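Local coordinates for type III secretion system effector protein ExoU (Pseudomonas fluorescens, PDB 4QMK) that is delivered by type III secretion and probably acts as a patatin-like phospholipase directed to the plasma membrane by phosphatidylinositol 4,5-bisphosphate, at residues A[42-50]-A[58-66]. Residues are numbered along the deposited sequence; the frame is centred on the assembly and turned at random.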
ATOM      1  N   VAL A  42     -20.230  21.034  37.773  1.00 41.29           N
ATOM      2  CA  VAL A  42     -21.022  20.641  36.677  1.00 39.48           C
ATOM      3  C   VAL A  42     -20.366  19.517  35.952  1.00 38.01           C
ATOM      4  O   VAL A  42     -19.181  19.590  35.617  1.00 34.62           O
ATOM      5  CB  VAL A  42     -21.249  21.788  35.708  1.00 40.92           C
ATOM      6  CG1 VAL A  42     -21.803  21.260  34.409  1.00 43.15           C
ATOM      7  CG2 VAL A  42     -22.206  22.780  36.321  1.00 43.18           C
ATOM      8  N   GLY A  43     -21.155  18.472  35.697  1.00 39.16           N
ATOM      9  CA  GLY A  43     -20.702  17.341  34.893  1.00 40.63           C
ATOM     10  C   GLY A  43     -19.623  16.400  35.441  1.00 38.37           C
ATOM     11  O   GLY A  43     -19.197  16.485  36.597  1.00 34.68           O
ATOM     12  N   GLU A  44     -19.164  15.516  34.567  1.00 40.07           N
ATOM     13  CA  GLU A  44     -18.221  14.454  34.933  1.00 41.64           C
ATOM     14  C   GLU A  44     -16.802  14.963  35.193  1.00 41.02           C
ATOM     15  O   GLU A  44     -15.934  14.204  35.645  1.00 43.42           O
ATOM     16  CB  GLU A  44     -18.192  13.363  33.848  1.00 44.41           C
ATOM     17  CG  GLU A  44     -17.546  13.796  32.551  1.00 49.89           C
ATOM     18  CD  GLU A  44     -17.455  12.680  31.525  1.00 60.75           C
ATOM     19  OE1 GLU A  44     -18.041  11.571  31.718  1.00 62.97           O
ATOM     20  OE2 GLU A  44     -16.766  12.928  30.515  1.00 74.57           O
ATOM     21  N   ARG A  45     -16.558  16.234  34.872  1.00 39.25           N
ATOM     22  CA  ARG A  45     -15.302  16.869  35.197  1.00 36.17           C
ATOM     23  C   ARG A  45     -15.447  17.803  36.364  1.00 35.39           C
ATOM     24  O   ARG A  45     -14.468  18.487  36.761  1.00 31.13           O
ATOM     25  CB  ARG A  45     -14.746  17.516  33.965  1.00 38.34           C
ATOM     26  CG  ARG A  45     -14.436  16.392  32.959  1.00 37.54           C
ATOM     27  CD  ARG A  45     -13.510  16.792  31.883  1.00 36.07           C
ATOM     28  NE  ARG A  45     -12.357  17.414  32.473  1.00 38.53           N
ATOM     29  CZ  ARG A  45     -11.340  17.847  31.758  1.00 45.05           C
ATOM     30  NH1 ARG A  45     -11.340  17.602  30.454  1.00 52.27           N
ATOM     31  NH2 ARG A  45     -10.317  18.476  32.337  1.00 40.16           N
ATOM     32  N   ASN A  46     -16.653  17.773  36.951  1.00 32.07           N
ATOM     33  CA  ASN A  46     -16.982  18.571  38.085  1.00 34.70           C
ATOM     34  C   ASN A  46     -16.495  20.000  37.865  1.00 35.12           C
ATOM     35  O   ASN A  46     -15.765  20.534  38.679  1.00 37.08           O
ATOM     36  CB  ASN A  46     -16.324  18.002  39.304  1.00 34.97           C
ATOM     37  CG  ASN A  46     -16.740  16.576  39.581  1.00 36.96           C
ATOM     38  OD1 ASN A  46     -17.774  16.336  40.191  1.00 42.71           O
ATOM     39  ND2 ASN A  46     -15.911  15.635  39.202  1.00 34.21           N
ATOM     40  N   LEU A  47     -16.901  20.606  36.760  1.00 32.76           N
ATOM     41  CA  LEU A  47     -16.374  21.866  36.400  1.00 35.92           C
ATOM     42  C   LEU A  47     -16.952  22.967  37.252  1.00 37.59           C
ATOM     43  O   LEU A  47     -18.173  23.067  37.350  1.00 40.52           O
ATOM     44  CB  LEU A  47     -16.708  22.152  34.954  1.00 41.05           C
ATOM     45  CG  LEU A  47     -16.394  23.573  34.489  1.00 46.01           C
ATOM     46  CD1 LEU A  47     -14.896  23.717  34.367  1.00 47.19           C
ATOM     47  CD2 LEU A  47     -17.039  23.809  33.144  1.00 48.60           C
ATOM     48  N   SER A  48     -16.080  23.808  37.824  1.00 31.79           N
ATOM     49  CA  SER A  48     -16.500  24.961  38.580  1.00 32.13           C
ATOM     50  C   SER A  48     -15.750  26.203  38.095  1.00 33.61           C
ATOM     51  O   SER A  48     -14.586  26.129  37.679  1.00 34.20           O
ATOM     52  CB  SER A  48     -16.208  24.784  40.055  1.00 33.56           C
ATOM     53  OG  SER A  48     -16.940  23.719  40.649  1.00 33.64           O
ATOM     54  N   ILE A  49     -16.419  27.344  38.170  1.00 33.79           N
ATOM     55  CA  ILE A  49     -15.870  28.579  37.722  1.00 34.13           C
ATOM     56  C   ILE A  49     -16.159  29.667  38.727  1.00 35.91           C
ATOM     57  O   ILE A  49     -17.336  29.880  39.065  1.00 35.81           O
ATOM     58  CB  ILE A  49     -16.505  29.008  36.416  1.00 35.37           C
ATOM     59  CG1 ILE A  49     -16.321  27.941  35.359  1.00 34.11           C
ATOM     60  CG2 ILE A  49     -15.857  30.306  35.930  1.00 37.70           C
ATOM     61  CD1 ILE A  49     -16.944  28.307  34.019  1.00 36.80           C
ATOM     62  N   TYR A  50     -15.101  30.351  39.207  1.00 34.65           N
ATOM     63  CA  TYR A  50     -15.250  31.444  40.190  1.00 36.54           C
ATOM     64  C   TYR A  50     -14.655  32.722  39.617  1.00 38.23           C
ATOM     65  O   TYR A  50     -13.685  32.663  38.835  1.00 37.19           O
ATOM     66  CB  TYR A  50     -14.499  31.144  41.490  1.00 38.26           C
ATOM     67  CG  TYR A  50     -14.889  29.873  42.229  1.00 41.79           C
ATOM     68  CD1 TYR A  50     -14.224  28.667  41.981  1.00 44.77           C
ATOM     69  CD2 TYR A  50     -15.823  29.898  43.235  1.00 41.32           C
ATOM     70  CE1 TYR A  50     -14.574  27.500  42.654  1.00 46.52           C
ATOM     71  CE2 TYR A  50     -16.172  28.761  43.911  1.00 43.80           C
ATOM     72  CZ  TYR A  50     -15.556  27.557  43.608  1.00 47.63           C
ATOM     73  OH  TYR A  50     -15.892  26.440  44.324  1.00 53.21           O
ATOM     74  N   GLU A  58     -11.206  31.770  37.764  1.00 36.86           N
ATOM     75  CA  GLU A  58     -10.581  30.518  38.142  1.00 39.11           C
ATOM     76  C   GLU A  58     -11.501  29.314  37.774  1.00 39.82           C
ATOM     77  O   GLU A  58     -12.654  29.263  38.171  1.00 40.48           O
ATOM     78  CB  GLU A  58     -10.341  30.621  39.639  1.00 39.68           C
ATOM     79  CG  GLU A  58     -10.308  29.362  40.429  1.00 41.79           C
ATOM     80  CD  GLU A  58     -10.264  29.626  41.938  1.00 46.14           C
ATOM     81  OE1 GLU A  58     -10.049  30.796  42.351  1.00 50.00           O
ATOM     82  OE2 GLU A  58     -10.393  28.640  42.708  1.00 52.07           O
ATOM     83  N   VAL A  59     -10.969  28.362  37.021  1.00 39.39           N
ATOM     84  CA  VAL A  59     -11.697  27.181  36.637  1.00 37.80           C
ATOM     85  C   VAL A  59     -11.100  25.975  37.330  1.00 35.97           C
ATOM     86  O   VAL A  59      -9.929  25.770  37.272  1.00 33.85           O
ATOM     87  CB  VAL A  59     -11.577  26.935  35.138  1.00 39.02           C
ATOM     88  CG1 VAL A  59     -12.344  25.690  34.743  1.00 37.17           C
ATOM     89  CG2 VAL A  59     -12.072  28.150  34.346  1.00 41.34           C
ATOM     90  N   VAL A  60     -11.934  25.158  37.959  1.00 34.93           N
ATOM     91  CA  VAL A  60     -11.460  23.980  38.630  1.00 30.64           C
ATOM     92  C   VAL A  60     -12.125  22.770  38.012  1.00 30.86           C
ATOM     93  O   VAL A  60     -13.342  22.753  37.755  1.00 32.31           O
ATOM     94  CB  VAL A  60     -11.771  24.050  40.129  1.00 31.45           C
ATOM     95  CG1 VAL A  60     -11.260  22.835  40.853  1.00 28.63           C
ATOM     96  CG2 VAL A  60     -11.099  25.286  40.736  1.00 31.57           C
ATOM     97  N   VAL A  61     -11.315  21.764  37.745  1.00 28.18           N
ATOM     98  CA  VAL A  61     -11.787  20.545  37.169  1.00 27.70           C
ATOM     99  C   VAL A  61     -11.116  19.314  37.693  1.00 25.67           C
ATOM    100  O   VAL A  61     -10.106  19.370  38.328  1.00 27.58           O
ATOM    101  CB  VAL A  61     -11.606  20.504  35.663  1.00 28.30           C
ATOM    102  CG1 VAL A  61     -12.474  21.555  35.020  1.00 30.50           C
ATOM    103  CG2 VAL A  61     -10.163  20.662  35.290  1.00 26.60           C
ATOM    104  N   SER A  62     -11.765  18.193  37.435  1.00 26.21           N
ATOM    105  CA  SER A  62     -11.313  16.877  37.789  1.00 26.25           C
ATOM    106  C   SER A  62     -10.959  16.253  36.458  1.00 26.70           C
ATOM    107  O   SER A  62     -11.377  16.758  35.414  1.00 28.66           O
ATOM    108  CB  SER A  62     -12.478  16.108  38.419  1.00 26.86           C
ATOM    109  OG  SER A  62     -13.456  15.836  37.424  1.00 27.15           O
ATOM    110  N   PRO A  63     -10.194  15.158  36.469  1.00 26.25           N
ATOM    111  CA  PRO A  63      -9.840  14.439  35.269  1.00 27.49           C
ATOM    112  C   PRO A  63     -11.040  13.827  34.549  1.00 29.67           C
ATOM    113  O   PRO A  63     -12.010  13.454  35.223  1.00 33.55           O
ATOM    114  CB  PRO A  63      -8.974  13.289  35.797  1.00 26.75           C
ATOM    115  CG  PRO A  63      -8.478  13.783  37.073  1.00 27.48           C
ATOM    116  CD  PRO A  63      -9.648  14.505  37.646  1.00 27.97           C
ATOM    117  N   PRO A  64     -10.974  13.722  33.205  1.00 31.15           N
ATOM    118  CA  PRO A  64     -11.972  12.988  32.448  1.00 33.37           C
ATOM    119  C   PRO A  64     -11.748  11.508  32.661  1.00 36.50           C
ATOM    120  O   PRO A  64     -10.681  11.110  33.169  1.00 38.76           O
ATOM    121  CB  PRO A  64     -11.654  13.295  30.990  1.00 35.15           C
ATOM    122  CG  PRO A  64     -10.278  13.858  30.943  1.00 35.36           C
ATOM    123  CD  PRO A  64      -9.930  14.321  32.345  1.00 34.37           C
ATOM    124  N   PRO A  65     -12.742  10.683  32.304  1.00 36.81           N
ATOM    125  CA  PRO A  65     -12.569   9.251  32.401  1.00 38.57           C
ATOM    126  C   PRO A  65     -11.602   8.790  31.272  1.00 37.46           C
ATOM    127  O   PRO A  65     -11.386   9.540  30.321  1.00 34.38           O
ATOM    128  CB  PRO A  65     -13.989   8.722  32.212  1.00 39.50           C
ATOM    129  CG  PRO A  65     -14.576   9.684  31.256  1.00 40.97           C
ATOM    130  CD  PRO A  65     -13.981  11.031  31.592  1.00 39.10           C
ATOM    131  N   PRO A  66     -11.023   7.570  31.385  1.00 35.03           N
ATOM    132  CA  PRO A  66     -10.015   7.111  30.427  1.00 34.94           C
ATOM    133  C   PRO A  66     -10.457   6.977  28.983  1.00 33.02           C
ATOM    134  O   PRO A  66     -11.459   6.357  28.710  1.00 35.38           O
ATOM    135  CB  PRO A  66      -9.611   5.751  30.956  1.00 33.90           C
ATOM    136  CG  PRO A  66      -9.883   5.830  32.398  1.00 34.71           C
ATOM    137  CD  PRO A  66     -11.115   6.680  32.539  1.00 33.90           C
TER
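S62 N gives a 2.8 Å hydrogen bond to R45 O, the first of three that tie S62 to R45 and N46. In the second, R45 NE approaches S62 O almost end-on to the carbonyl, at 3.2 Å, with that oxygen tilted out of the guanidinium plane. The third bond runs from N46 ND2 to S62 OG, 3.0 Å long, with OG close to the amide plane of N46. A bend at chi3 (50°) lays the R45 guanidinium beside P64, whose CD sits 3.8 Å above the centre of one face, and V61 CG2 comes to the edge beside NH2. NH1 has a further, weak hydrogen bond to L327 O, and M452 of helix 450-461 also touches this side chain. One residue earlier, E44 OE2 comes to P65 CD at 3.5 Å, the two side chains meeting at about a right angle.

R45 and N46 belong to the type I turn G43-N46 that, with a G1 bulge at N46 and L47 opposite V42, joins strands 36-42 and 47-51. The latter pairs with strand 57-61 as a beta hairpin, the middle of a four-stranded antiparallel sheet bordered by 36-42 and 434-438. S48 with V60 and Y50 with E58 are the hydrogen-bonded pairs here, each closed by two backbone bonds, and I49 with V59 is the non-hydrogen-bonded pair between them.

CD1 of L47 lies against both V59 CG1 and V61 CG1, carried there by a chi1 of 171° that sets CG opposite the backbone N; V456 of helix 450-461 touches L47 too. On the face carrying S48 and V60, the E58 carboxylate lies obliquely near the Y50 ring, the planes 50° apart. K35 makes a cation-pi contact with that ring, and E58 OE2 forms a salt bridge with R435.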